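Local coordinates for phospholethanolamine N-methyltransferase 2 (Haemonchus contortus, PDB 4KRI), which probably transfers methyl groups from S-adenosylmethionine to phosphomonomethylethanolamine and its dimethyl product, late steps of nematode phosphocholine biosynthesis, at residues 15-20 with 137-142; 8-13 with 101-106; 209-214 with 241-246. One frame throughout, in Å; residues are numbered along the deposited sequence.

Interactions 1 and 2 are neighbours in the N-terminal part of the chain, their centres 11 Å apart. Both use helix 5-18, and they touch where N142 ND2 packs on C13 SG. Strands 132-143 and 98-105 meet this helix and each pairs with strand 156-166. Along the chain the segments of these two interactions alternate. Together they lay one helix on that sheet. Interaction 3 comes later, in the part that binds S-adenosylhomocysteine. Its centre is 31 Å from either of the others, and its nearest atoms are about 17 Å away. The contacts therefore sample both halves of a di-domain methyltransferase.

Interaction 1 (15-20 with 137-142)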
ATOM      1  N   HIS A  15       6.714 -12.503 -12.004  1.00 19.57           N
ATOM      2  CA  HIS A  15       7.754 -13.159 -11.207  1.00 21.89           C
ATOM      3  C   HIS A  15       7.771 -12.803  -9.717  1.00 25.29           C
ATOM      4  O   HIS A  15       8.401 -13.502  -8.929  1.00 22.33           O
ATOM      5  CB  HIS A  15       9.124 -12.988 -11.861  1.00 20.99           C
ATOM      6  CG  HIS A  15       9.295 -13.851 -13.071  1.00 27.16           C
ATOM      7  ND1 HIS A  15       9.635 -15.186 -12.989  1.00 29.03           N
ATOM      8  CD2 HIS A  15       9.112 -13.592 -14.391  1.00 25.28           C
ATOM      9  CE1 HIS A  15       9.676 -15.703 -14.206  1.00 29.02           C
ATOM     10  NE2 HIS A  15       9.367 -14.756 -15.073  1.00 27.90           N
ATOM     11  N   HIS A  16       7.059 -11.753  -9.315  1.00 23.30           N
ATOM     12  CA  HIS A  16       6.880 -11.507  -7.880  1.00 24.42           C
ATOM     13  C   HIS A  16       6.151 -12.673  -7.224  1.00 23.96           C
ATOM     14  O   HIS A  16       6.396 -12.999  -6.052  1.00 24.41           O
ATOM     15  CB  HIS A  16       6.091 -10.228  -7.627  1.00 25.57           C
ATOM     16  CG  HIS A  16       6.824  -8.986  -8.012  1.00 31.87           C
ATOM     17  ND1 HIS A  16       6.180  -7.804  -8.311  1.00 40.98           N
ATOM     18  CD2 HIS A  16       8.150  -8.742  -8.154  1.00 35.58           C
ATOM     19  CE1 HIS A  16       7.080  -6.886  -8.618  1.00 45.04           C
ATOM     20  NE2 HIS A  16       8.281  -7.426  -8.527  1.00 35.57           N
ATOM     21  N   VAL A  17       5.231 -13.274  -7.978  1.00 23.59           N
ATOM     22  CA  VAL A  17       4.427 -14.380  -7.482  1.00 25.06           C
ATOM     23  C   VAL A  17       5.068 -15.729  -7.775  1.00 26.64           C
ATOM     24  O   VAL A  17       5.168 -16.574  -6.881  1.00 29.70           O
ATOM     25  CB  VAL A  17       3.016 -14.372  -8.091  1.00 32.67           C
ATOM     26  CG1 VAL A  17       2.171 -15.477  -7.477  1.00 33.64           C
ATOM     27  CG2 VAL A  17       2.367 -13.035  -7.870  1.00 32.74           C
ATOM     28  N   ILE A  18       5.510 -15.945  -9.010  1.00 21.71           N
ATOM     29  CA  ILE A  18       6.016 -17.269  -9.383  1.00 22.64           C
ATOM     30  C   ILE A  18       7.527 -17.442  -9.183  1.00 26.19           C
ATOM     31  O   ILE A  18       8.059 -18.541  -9.361  1.00 29.18           O
ATOM     32  CB  ILE A  18       5.590 -17.699 -10.809  1.00 23.45           C
ATOM     33  CG1 ILE A  18       6.298 -16.852 -11.864  1.00 24.90           C
ATOM     34  CG2 ILE A  18       4.078 -17.590 -10.961  1.00 26.33           C
ATOM     35  CD1 ILE A  18       6.075 -17.344 -13.303  1.00 24.55           C
ATOM     36  N   LYS A  19       8.201 -16.361  -8.801  1.00 27.88           N
ATOM     37  CA  LYS A  19       9.612 -16.435  -8.416  1.00 29.48           C
ATOM     38  C   LYS A  19      10.515 -16.915  -9.558  1.00 35.17           C
ATOM     39  O   LYS A  19      10.551 -16.302 -10.621  1.00 33.77           O
ATOM     40  CB  LYS A  19       9.783 -17.319  -7.173  1.00 30.76           C
ATOM     41  CG  LYS A  19       8.929 -16.880  -5.989  1.00 38.02           C
ATOM     42  CD  LYS A  19       9.577 -15.736  -5.239  1.00 51.06           C
ATOM     43  CE  LYS A  19       8.789 -15.372  -3.985  1.00 58.55           C
ATOM     44  NZ  LYS A  19       7.646 -14.464  -4.285  1.00 61.06           N
ATOM     45  N   GLY A  20      11.248 -18.002  -9.333  1.00 29.84           N
ATOM     46  CA  GLY A  20      12.184 -18.484 -10.340  1.00 28.31           C
ATOM     47  C   GLY A  20      11.560 -19.381 -11.396  1.00 35.50           C
ATOM     48  O   GLY A  20      12.246 -19.806 -12.326  1.00 34.58           O
ATOM     49  N   GLN A 137      -7.509 -13.749  -5.462  1.00 22.95           N
ATOM     50  CA  GLN A 137      -6.867 -13.233  -4.259  1.00 21.68           C
ATOM     51  C   GLN A 137      -5.969 -12.064  -4.654  1.00 25.77           C
ATOM     52  O   GLN A 137      -5.238 -12.134  -5.645  1.00 23.85           O
ATOM     53  CB  GLN A 137      -6.035 -14.328  -3.580  1.00 24.36           C
ATOM     54  CG  GLN A 137      -5.180 -13.838  -2.414  1.00 29.05           C
ATOM     55  CD  GLN A 137      -4.382 -14.957  -1.778  1.00 37.27           C
ATOM     56  OE1 GLN A 137      -4.936 -15.991  -1.399  1.00 38.20           O
ATOM     57  NE2 GLN A 137      -3.074 -14.760  -1.659  1.00 41.95           N
ATOM     58  N   PHE A 138      -6.033 -10.985  -3.884  1.00 25.16           N
ATOM     59  CA  PHE A 138      -5.253  -9.787  -4.181  1.00 24.51           C
ATOM     60  C   PHE A 138      -3.767  -9.946  -3.836  1.00 21.70           C
ATOM     61  O   PHE A 138      -3.417 -10.484  -2.777  1.00 24.42           O
ATOM     62  CB  PHE A 138      -5.840  -8.592  -3.420  1.00 24.95           C
ATOM     63  CG  PHE A 138      -5.056  -7.328  -3.594  1.00 25.87           C
ATOM     64  CD1 PHE A 138      -5.226  -6.544  -4.732  1.00 27.30           C
ATOM     65  CD2 PHE A 138      -4.133  -6.936  -2.635  1.00 26.41           C
ATOM     66  CE1 PHE A 138      -4.498  -5.379  -4.905  1.00 25.22           C
ATOM     67  CE2 PHE A 138      -3.402  -5.766  -2.805  1.00 25.01           C
ATOM     68  CZ  PHE A 138      -3.586  -4.993  -3.930  1.00 23.47           C
ATOM     69  N   TYR A 139      -2.894  -9.485  -4.737  1.00 20.73           N
ATOM     70  CA  TYR A 139      -1.468  -9.398  -4.432  1.00 19.53           C
ATOM     71  C   TYR A 139      -0.948  -7.956  -4.429  1.00 22.58           C
ATOM     72  O   TYR A 139      -0.350  -7.515  -3.445  1.00 21.00           O
ATOM     73  CB  TYR A 139      -0.628 -10.271  -5.373  1.00 19.70           C
ATOM     74  CG  TYR A 139       0.838 -10.243  -5.023  1.00 24.55           C
ATOM     75  CD1 TYR A 139       1.335 -10.989  -3.959  1.00 31.64           C
ATOM     76  CD2 TYR A 139       1.727  -9.457  -5.741  1.00 23.63           C
ATOM     77  CE1 TYR A 139       2.684 -10.950  -3.627  1.00 30.31           C
ATOM     78  CE2 TYR A 139       3.073  -9.418  -5.416  1.00 25.97           C
ATOM     79  CZ  TYR A 139       3.547 -10.166  -4.370  1.00 30.64           C
ATOM     80  OH  TYR A 139       4.893 -10.110  -4.066  1.00 29.30           O
ATOM     81  N   ALA A 140      -1.143  -7.229  -5.522  1.00 22.66           N
ATOM     82  CA  ALA A 140      -0.665  -5.848  -5.583  1.00 18.79           C
ATOM     83  C   ALA A 140      -1.306  -5.050  -6.699  1.00 19.96           C
ATOM     84  O   ALA A 140      -1.853  -5.607  -7.647  1.00 20.24           O
ATOM     85  CB  ALA A 140       0.861  -5.803  -5.732  1.00 20.29           C
ATOM     86  N   VAL A 141      -1.238  -3.732  -6.564  1.00 19.17           N
ATOM     87  CA  VAL A 141      -1.462  -2.833  -7.689  1.00 19.21           C
ATOM     88  C   VAL A 141      -0.207  -1.989  -7.806  1.00 20.30           C
ATOM     89  O   VAL A 141       0.208  -1.345  -6.841  1.00 20.05           O
ATOM     90  CB  VAL A 141      -2.633  -1.870  -7.460  1.00 20.60           C
ATOM     91  CG1 VAL A 141      -2.897  -1.069  -8.760  1.00 25.78           C
ATOM     92  CG2 VAL A 141      -3.885  -2.619  -7.040  1.00 22.50           C
ATOM     93  N   ASN A 142       0.408  -2.007  -8.979  1.00 21.51           N
ATOM     94  CA  ASN A 142       1.572  -1.176  -9.235  1.00 19.42           C
ATOM     95  C   ASN A 142       1.276  -0.145 -10.300  1.00 20.97           C
ATOM     96  O   ASN A 142       0.315  -0.279 -11.062  1.00 22.04           O
ATOM     97  CB  ASN A 142       2.751  -2.022  -9.717  1.00 19.22           C
ATOM     98  CG  ASN A 142       3.373  -2.842  -8.610  1.00 21.86           C
ATOM     99  OD1 ASN A 142       4.134  -2.318  -7.783  1.00 25.12           O
ATOM    100  ND2 ASN A 142       3.090  -4.146  -8.610  1.00 20.31           N
TER
HETATM  101  O   HOH W   1       4.159  -6.460  -7.973  1.00 57.52           O
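V17 and H16, at the C-terminal end of helix 5-18, meet the ring of Y139 at a classic beta bulge in strand 132-143. Y139 and A140 both face T160 of strand 156-166 in this bulge. V17 lies over one face of the Y139 ring. Its CG2 is 4.3 Å from the ring centroid and only 12° off the normal, a CH-pi contact close to the middle of the face. H16 reaches the same ring obliquely, with CB 3.8 Å from Y139 OH. Y139 carries its CG anti to the backbone N (chi1 -177°), and the extended side chain spans the gap to the helix end. There is no direct hydrogen bond between the two segments.

A water makes the polar link instead. It lies 2.5 Å from H16 ND1 and accepts a bond from N142 ND2 at 2.6 Å. H16 is thus tied through one bridging water to N142, three residues further along the strand than Y139.

The second shell fixes these groups. The hydroxyl of Y139 is hydrogen-bonded to E284 N, so the far end of the ring is held from a different part of the chain. The H16 imidazole makes an edge-to-face contact with Y283, and the side chains of A140 and N142 also touch Y283. V17 and Y139 both pack on T160.

The helix ends at I18, and K19 leaves helical geometry with positive phi. Its side chain folds back so that NZ donates to H16 O at 2.6 Å. NZ also has a weak, long ion pair with E284. H15 ND1 donates to K19 O at 2.8 Å, with an N-H...O angle of 164° and the oxygen close to the imidazole plane.

Interaction 2 (8-13 with 101-106); sequences RQLIEC and ILRQDL
R103, which packs against L10, has its guanidinium group gripped by three residues. NE forms a salt bridge with D156 OD1, NH1 bonds N70 OD1, and NH2 bonds S2 OG. These bonds fix the rotation of a buried charged group. Its aliphatic base makes the contact with the helix. R103 CB lies 3.8 Å from L10 CD2, and the R103 side chain runs roughly perpendicular to that of L10. The R103 chain bends at chi2 (-78°), which takes the charged end away from the helix.

I101 fills the next position on the same side of the strand. Its two branches do different work. CG2 meets L10, 4.1 Å from CD2 and 3.8 Å from the backbone O. CD1 extends to C13 and lies 4.0 Å from CB. The L10 and I101 side chains lie alongside, running opposite ways. All four touching residues are buried. No hydrogen bond joins the segments, and the side chains meet through hydrocarbon groups.

The axes of the segments, helix 8-13 and strand 101-105, come within 9.0 Å and run at 144°, nearer antiparallel than perpendicular. The helix lies on one face of the sheet, where L10 also touches I158 of strand 156-166 and N70 of strand 64-70. L102 points away from it, and its side chain touches F122 of helix 114-124.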
ATOM      1  N   ARG A   8       8.388  -5.558 -20.053  1.00 20.16           N
ATOM      2  CA  ARG A   8       9.321  -6.136 -19.099  1.00 21.29           C
ATOM      3  C   ARG A   8       8.797  -5.996 -17.677  1.00 23.25           C
ATOM      4  O   ARG A   8       8.925  -6.922 -16.877  1.00 23.63           O
ATOM      5  CB  ARG A   8      10.723  -5.546 -19.254  1.00 25.90           C
ATOM      6  CG  ARG A   8      11.406  -6.068 -20.528  1.00 30.10           C
ATOM      7  CD  ARG A   8      12.850  -5.652 -20.619  1.00 38.08           C
ATOM      8  NE  ARG A   8      13.637  -6.147 -19.496  1.00 35.32           N
ATOM      9  CZ  ARG A   8      14.331  -7.283 -19.498  1.00 36.92           C
ATOM     10  NH1 ARG A   8      14.340  -8.072 -20.571  1.00 35.91           N
ATOM     11  NH2 ARG A   8      15.026  -7.627 -18.423  1.00 33.63           N
ATOM     12  N   GLN A   9       8.171  -4.862 -17.370  1.00 20.47           N
ATOM     13  CA  GLN A   9       7.616  -4.686 -16.033  1.00 19.40           C
ATOM     14  C   GLN A   9       6.433  -5.630 -15.776  1.00 19.94           C
ATOM     15  O   GLN A   9       6.279  -6.141 -14.662  1.00 20.74           O
ATOM     16  CB  GLN A   9       7.218  -3.216 -15.785  1.00 19.80           C
ATOM     17  CG  GLN A   9       6.909  -2.945 -14.326  1.00 20.36           C
ATOM     18  CD  GLN A   9       6.309  -1.576 -14.055  1.00 18.23           C
ATOM     19  OE1 GLN A   9       6.265  -0.704 -14.932  1.00 23.02           O
ATOM     20  NE2 GLN A   9       5.837  -1.382 -12.827  1.00 21.61           N
ATOM     21  N   LEU A  10       5.610  -5.878 -16.800  1.00 20.21           N
ATOM     22  CA  LEU A  10       4.489  -6.806 -16.639  1.00 20.70           C
ATOM     23  C   LEU A  10       5.001  -8.190 -16.253  1.00 23.27           C
ATOM     24  O   LEU A  10       4.426  -8.850 -15.381  1.00 19.86           O
ATOM     25  CB  LEU A  10       3.644  -6.904 -17.915  1.00 22.00           C
ATOM     26  CG  LEU A  10       2.905  -5.630 -18.306  1.00 26.40           C
ATOM     27  CD1 LEU A  10       1.999  -5.892 -19.492  1.00 24.50           C
ATOM     28  CD2 LEU A  10       2.106  -5.116 -17.129  1.00 24.76           C
ATOM     29  N   ILE A  11       6.082  -8.621 -16.899  1.00 20.31           N
ATOM     30  CA  ILE A  11       6.655  -9.937 -16.607  1.00 22.74           C
ATOM     31  C   ILE A  11       7.348  -9.947 -15.248  1.00 24.67           C
ATOM     32  O   ILE A  11       7.327 -10.964 -14.543  1.00 22.18           O
ATOM     33  CB  ILE A  11       7.619 -10.398 -17.736  1.00 28.62           C
ATOM     34  CG1 ILE A  11       6.867 -10.497 -19.061  1.00 33.87           C
ATOM     35  CG2 ILE A  11       8.265 -11.737 -17.405  1.00 27.97           C
ATOM     36  CD1 ILE A  11       5.543 -11.193 -18.937  1.00 36.81           C
ATOM     37  N   GLU A  12       7.937  -8.821 -14.851  1.00 22.41           N
ATOM     38  CA  GLU A  12       8.501  -8.739 -13.501  1.00 22.29           C
ATOM     39  C   GLU A  12       7.414  -8.912 -12.439  1.00 24.16           C
ATOM     40  O   GLU A  12       7.631  -9.587 -11.431  1.00 23.26           O
ATOM     41  CB  GLU A  12       9.255  -7.417 -13.288  1.00 25.50           C
ATOM     42  CG  GLU A  12      10.553  -7.332 -14.081  1.00 25.86           C
ATOM     43  CD  GLU A  12      11.011  -5.894 -14.294  1.00 28.65           C
ATOM     44  OE1 GLU A  12      10.324  -4.972 -13.800  1.00 36.65           O
ATOM     45  OE2 GLU A  12      12.057  -5.697 -14.946  1.00 36.30           O
ATOM     46  N   CYS A  13       6.250  -8.307 -12.670  1.00 22.37           N
ATOM     47  CA  CYS A  13       5.112  -8.478 -11.766  1.00 20.23           C
ATOM     48  C   CYS A  13       4.713  -9.946 -11.628  1.00 21.44           C
ATOM     49  O   CYS A  13       4.398 -10.415 -10.524  1.00 21.82           O
ATOM     50  CB  CYS A  13       3.918  -7.652 -12.233  1.00 22.54           C
ATOM     51  SG  CYS A  13       4.151  -5.865 -12.028  1.00 24.93           S
ATOM     52  N   ILE A 101      -2.105 -10.959 -14.553  1.00 18.30           N
ATOM     53  CA  ILE A 101      -1.445  -9.661 -14.574  1.00 18.91           C
ATOM     54  C   ILE A 101      -2.275  -8.784 -15.499  1.00 22.65           C
ATOM     55  O   ILE A 101      -2.383  -9.058 -16.692  1.00 20.63           O
ATOM     56  CB  ILE A 101      -0.008  -9.769 -15.131  1.00 24.05           C
ATOM     57  CG1 ILE A 101       0.839 -10.737 -14.288  1.00 22.06           C
ATOM     58  CG2 ILE A 101       0.645  -8.389 -15.188  1.00 22.14           C
ATOM     59  CD1 ILE A 101       0.954 -10.348 -12.784  1.00 19.19           C
ATOM     60  N   LEU A 102      -2.891  -7.745 -14.947  1.00 19.85           N
ATOM     61  CA  LEU A 102      -3.813  -6.933 -15.713  1.00 21.53           C
ATOM     62  C   LEU A 102      -3.313  -5.498 -15.744  1.00 23.45           C
ATOM     63  O   LEU A 102      -3.173  -4.862 -14.705  1.00 21.49           O
ATOM     64  CB  LEU A 102      -5.217  -6.989 -15.094  1.00 23.96           C
ATOM     65  CG  LEU A 102      -6.210  -5.932 -15.598  1.00 31.98           C
ATOM     66  CD1 LEU A 102      -6.625  -6.227 -17.003  1.00 42.00           C
ATOM     67  CD2 LEU A 102      -7.428  -5.857 -14.688  1.00 39.42           C
ATOM     68  N   ARG A 103      -3.028  -4.997 -16.939  1.00 22.68           N
ATOM     69  CA  ARG A 103      -2.565  -3.629 -17.099  1.00 20.86           C
ATOM     70  C   ARG A 103      -3.667  -2.825 -17.769  1.00 21.92           C
ATOM     71  O   ARG A 103      -4.126  -3.162 -18.862  1.00 21.80           O
ATOM     72  CB  ARG A 103      -1.297  -3.598 -17.969  1.00 22.30           C
ATOM     73  CG  ARG A 103      -0.621  -2.215 -18.142  1.00 23.21           C
ATOM     74  CD  ARG A 103      -1.345  -1.324 -19.165  1.00 24.38           C
ATOM     75  NE  ARG A 103      -0.568  -0.135 -19.498  1.00 26.63           N
ATOM     76  CZ  ARG A 103       0.296  -0.063 -20.506  1.00 28.83           C
ATOM     77  NH1 ARG A 103       0.500  -1.106 -21.306  1.00 25.76           N
ATOM     78  NH2 ARG A 103       0.954   1.062 -20.721  1.00 26.04           N
ATOM     79  N   GLN A 104      -4.088  -1.751 -17.121  1.00 20.41           N
ATOM     80  CA  GLN A 104      -5.073  -0.863 -17.706  1.00 25.11           C
ATOM     81  C   GLN A 104      -4.769   0.562 -17.295  1.00 24.75           C
ATOM     82  O   GLN A 104      -4.617   0.845 -16.103  1.00 24.78           O
ATOM     83  CB  GLN A 104      -6.480  -1.263 -17.252  1.00 22.83           C
ATOM     84  CG  GLN A 104      -7.595  -0.441 -17.876  1.00 30.57           C
ATOM     85  CD  GLN A 104      -7.732  -0.676 -19.365  1.00 31.61           C
ATOM     86  OE1 GLN A 104      -7.576  -1.801 -19.848  1.00 29.90           O
ATOM     87  NE2 GLN A 104      -8.015   0.392 -20.109  1.00 35.44           N
ATOM     88  N   ASP A 105      -4.688   1.456 -18.282  1.00 25.37           N
ATOM     89  CA  ASP A 105      -4.470   2.882 -18.024  1.00 23.48           C
ATOM     90  C   ASP A 105      -5.776   3.537 -17.583  1.00 25.24           C
ATOM     91  O   ASP A 105      -6.786   3.443 -18.288  1.00 32.12           O
ATOM     92  CB  ASP A 105      -3.945   3.549 -19.292  1.00 24.25           C
ATOM     93  CG  ASP A 105      -3.638   5.019 -19.104  1.00 33.96           C
ATOM     94  OD1 ASP A 105      -3.495   5.482 -17.947  1.00 31.56           O
ATOM     95  OD2 ASP A 105      -3.529   5.714 -20.132  1.00 41.67           O
ATOM     96  N   LEU A 106      -5.767   4.193 -16.422  1.00 23.72           N
ATOM     97  CA  LEU A 106      -6.965   4.856 -15.910  1.00 24.33           C
ATOM     98  C   LEU A 106      -6.856   6.389 -15.969  1.00 26.81           C
ATOM     99  O   LEU A 106      -7.658   7.093 -15.365  1.00 30.74           O
ATOM    100  CB  LEU A 106      -7.287   4.385 -14.481  1.00 23.57           C
ATOM    101  CG  LEU A 106      -7.614   2.897 -14.292  1.00 23.25           C
ATOM    102  CD1 LEU A 106      -7.962   2.621 -12.843  1.00 22.98           C
ATOM    103  CD2 LEU A 106      -8.758   2.477 -15.183  1.00 32.20           C
TER

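Interaction 3 (209-214 with 241-246)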
ATOM      1  N   GLN A 209       6.123  18.157  12.046  1.00 25.46           N
ATOM      2  CA  GLN A 209       6.602  17.048  12.863  1.00 27.11           C
ATOM      3  C   GLN A 209       7.280  16.013  11.990  1.00 24.56           C
ATOM      4  O   GLN A 209       8.317  15.465  12.361  1.00 25.68           O
ATOM      5  CB  GLN A 209       5.475  16.396  13.660  1.00 27.52           C
ATOM      6  CG  GLN A 209       5.953  15.275  14.577  1.00 26.02           C
ATOM      7  CD  GLN A 209       6.875  15.766  15.694  1.00 26.97           C
ATOM      8  OE1 GLN A 209       6.592  16.765  16.351  1.00 29.71           O
ATOM      9  NE2 GLN A 209       7.978  15.051  15.919  1.00 31.70           N
ATOM     10  N   ASN A 210       6.699  15.734  10.834  1.00 23.67           N
ATOM     11  CA  ASN A 210       7.329  14.769   9.947  1.00 21.58           C
ATOM     12  C   ASN A 210       8.716  15.224   9.503  1.00 21.81           C
ATOM     13  O   ASN A 210       9.623  14.405   9.339  1.00 24.92           O
ATOM     14  CB  ASN A 210       6.451  14.442   8.746  1.00 21.59           C
ATOM     15  CG  ASN A 210       6.852  13.145   8.096  1.00 22.04           C
ATOM     16  OD1 ASN A 210       6.678  12.074   8.686  1.00 29.10           O
ATOM     17  ND2 ASN A 210       7.427  13.229   6.903  1.00 22.63           N
ATOM     18  N   LEU A 211       8.899  16.528   9.334  1.00 25.30           N
ATOM     19  CA  LEU A 211      10.212  17.024   8.932  1.00 27.40           C
ATOM     20  C   LEU A 211      11.231  16.794  10.044  1.00 29.98           C
ATOM     21  O   LEU A 211      12.377  16.428   9.788  1.00 27.41           O
ATOM     22  CB  LEU A 211      10.154  18.511   8.576  1.00 29.62           C
ATOM     23  CG  LEU A 211      11.463  19.125   8.085  1.00 36.51           C
ATOM     24  CD1 LEU A 211      11.866  18.497   6.751  1.00 31.94           C
ATOM     25  CD2 LEU A 211      11.332  20.631   7.947  1.00 37.46           C
ATOM     26  N   ALA A 212      10.806  17.012  11.283  1.00 27.30           N
ATOM     27  CA  ALA A 212      11.682  16.800  12.431  1.00 26.11           C
ATOM     28  C   ALA A 212      12.090  15.327  12.521  1.00 30.75           C
ATOM     29  O   ALA A 212      13.239  15.016  12.817  1.00 27.76           O
ATOM     30  CB  ALA A 212      10.996  17.259  13.713  1.00 27.93           C
ATOM     31  N   ILE A 213      11.149  14.426  12.240  1.00 25.92           N
ATOM     32  CA  ILE A 213      11.444  12.992  12.254  1.00 25.46           C
ATOM     33  C   ILE A 213      12.405  12.603  11.127  1.00 24.05           C
ATOM     34  O   ILE A 213      13.358  11.852  11.350  1.00 27.22           O
ATOM     35  CB  ILE A 213      10.147  12.166  12.172  1.00 26.81           C
ATOM     36  CG1 ILE A 213       9.286  12.487  13.392  1.00 29.29           C
ATOM     37  CG2 ILE A 213      10.435  10.675  12.101  1.00 27.69           C
ATOM     38  CD1 ILE A 213       8.074  11.652  13.505  1.00 45.34           C
ATOM     39  N   LEU A 214      12.177  13.122   9.923  1.00 25.17           N
ATOM     40  CA  LEU A 214      13.057  12.809   8.793  1.00 25.13           C
ATOM     41  C   LEU A 214      14.503  13.204   9.059  1.00 22.97           C
ATOM     42  O   LEU A 214      15.436  12.526   8.619  1.00 25.52           O
ATOM     43  CB  LEU A 214      12.582  13.513   7.523  1.00 21.16           C
ATOM     44  CG  LEU A 214      11.363  12.868   6.877  1.00 23.96           C
ATOM     45  CD1 LEU A 214      10.912  13.693   5.662  1.00 27.59           C
ATOM     46  CD2 LEU A 214      11.677  11.431   6.469  1.00 29.22           C
ATOM     47  N   ALA A 241      10.673  13.683  -0.773  1.00 19.17           N
ATOM     48  CA  ALA A 241      11.138  13.996  -2.109  1.00 21.38           C
ATOM     49  C   ALA A 241      11.372  15.500  -2.253  1.00 22.91           C
ATOM     50  O   ALA A 241      12.408  15.928  -2.784  1.00 22.42           O
ATOM     51  CB  ALA A 241      10.144  13.509  -3.160  1.00 21.24           C
ATOM     52  N   SER A 242      10.426  16.315  -1.797  1.00 22.30           N
ATOM     53  CA  SER A 242      10.542  17.750  -2.085  1.00 24.23           C
ATOM     54  C   SER A 242      11.611  18.444  -1.238  1.00 26.92           C
ATOM     55  O   SER A 242      12.254  19.386  -1.698  1.00 25.26           O
ATOM     56  CB  SER A 242       9.198  18.461  -1.937  1.00 26.48           C
ATOM     57  OG  SER A 242       8.750  18.383  -0.599  1.00 28.53           O
ATOM     58  N   GLU A 243      11.815  17.963  -0.019  1.00 27.11           N
ATOM     59  CA  GLU A 243      12.752  18.595   0.909  1.00 25.20           C
ATOM     60  C   GLU A 243      14.173  18.069   0.789  1.00 32.04           C
ATOM     61  O   GLU A 243      15.134  18.822   0.962  1.00 29.06           O
ATOM     62  CB  GLU A 243      12.281  18.390   2.352  1.00 27.08           C
ATOM     63  CG  GLU A 243      11.074  19.220   2.729  1.00 33.73           C
ATOM     64  CD  GLU A 243      11.411  20.696   2.881  1.00 39.85           C
ATOM     65  OE1 GLU A 243      12.452  21.019   3.506  1.00 42.45           O
ATOM     66  OE2 GLU A 243      10.636  21.532   2.369  1.00 40.40           O
ATOM     67  N   PHE A 244      14.308  16.773   0.522  1.00 26.48           N
ATOM     68  CA  PHE A 244      15.631  16.160   0.474  1.00 24.56           C
ATOM     69  C   PHE A 244      16.017  15.626  -0.898  1.00 27.15           C
ATOM     70  O   PHE A 244      17.155  15.203  -1.096  1.00 27.79           O
ATOM     71  CB  PHE A 244      15.723  15.044   1.519  1.00 22.94           C
ATOM     72  CG  PHE A 244      15.516  15.522   2.927  1.00 27.57           C
ATOM     73  CD1 PHE A 244      16.583  16.002   3.672  1.00 30.94           C
ATOM     74  CD2 PHE A 244      14.251  15.499   3.508  1.00 27.83           C
ATOM     75  CE1 PHE A 244      16.399  16.449   4.967  1.00 35.55           C
ATOM     76  CE2 PHE A 244      14.060  15.944   4.798  1.00 31.55           C
ATOM     77  CZ  PHE A 244      15.136  16.414   5.533  1.00 30.45           C
ATOM     78  N   GLY A 245      15.087  15.632  -1.849  1.00 20.43           N
ATOM     79  CA  GLY A 245      15.403  15.147  -3.182  1.00 20.22           C
ATOM     80  C   GLY A 245      15.568  13.638  -3.243  1.00 21.32           C
ATOM     81  O   GLY A 245      16.234  13.109  -4.143  1.00 23.77           O
ATOM     82  N   LEU A 246      14.960  12.951  -2.281  1.00 20.19           N
ATOM     83  CA  LEU A 246      14.989  11.495  -2.260  1.00 22.58           C
ATOM     84  C   LEU A 246      14.069  10.943  -3.340  1.00 23.48           C
ATOM     85  O   LEU A 246      13.060  11.567  -3.687  1.00 21.95           O
ATOM     86  CB  LEU A 246      14.521  10.983  -0.910  1.00 20.81           C
ATOM     87  CG  LEU A 246      15.450  11.319   0.258  1.00 22.16           C
ATOM     88  CD1 LEU A 246      14.848  10.832   1.562  1.00 25.11           C
ATOM     89  CD2 LEU A 246      16.784  10.653   0.009  1.00 24.25           C
TER
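L211 and L214 of helix 206-215 meet F244 at the end of helix 235-244. The apolar contacts converge on one ring atom, CE2. L211 CD1 and L214 CB each lie 3.9 Å from F244 CE2, and L214 CD1 lies 4.0 Å from it. Both leucines approach the ring obliquely. L211 has CG anti to its backbone N (chi1 -178°), and the end of its side chain comes nearer to the other helix than its base does. E243, exposed to solvent, adds a looser contact, with CG 4.2 Å from L211 CD1.

Polar bonding lies beside this patch. N210 ND2 bonds Q239 OE1, one turn back on helix 235-244, and so links the two helices. N210 OD1 bonds R296 NH1 in strand 290-296.

Backbone bonding closes the helix. G245 N donates to A241 O at 2.9 Å, and G245 then turns out of the helix with positive phi.

Helix 235-244 follows strand 225-229 and a glycine-rich turn, consistent with a Rossmann-type methyltransferase domain. The side chain of L214 is about 9 Å from the bound S-adenosylhomocysteine. With no hydrogen bond between the segments, their pairing rests on hydrocarbon and ring packing; the N210 to Q239 bond beside it adds a directional link between the helices.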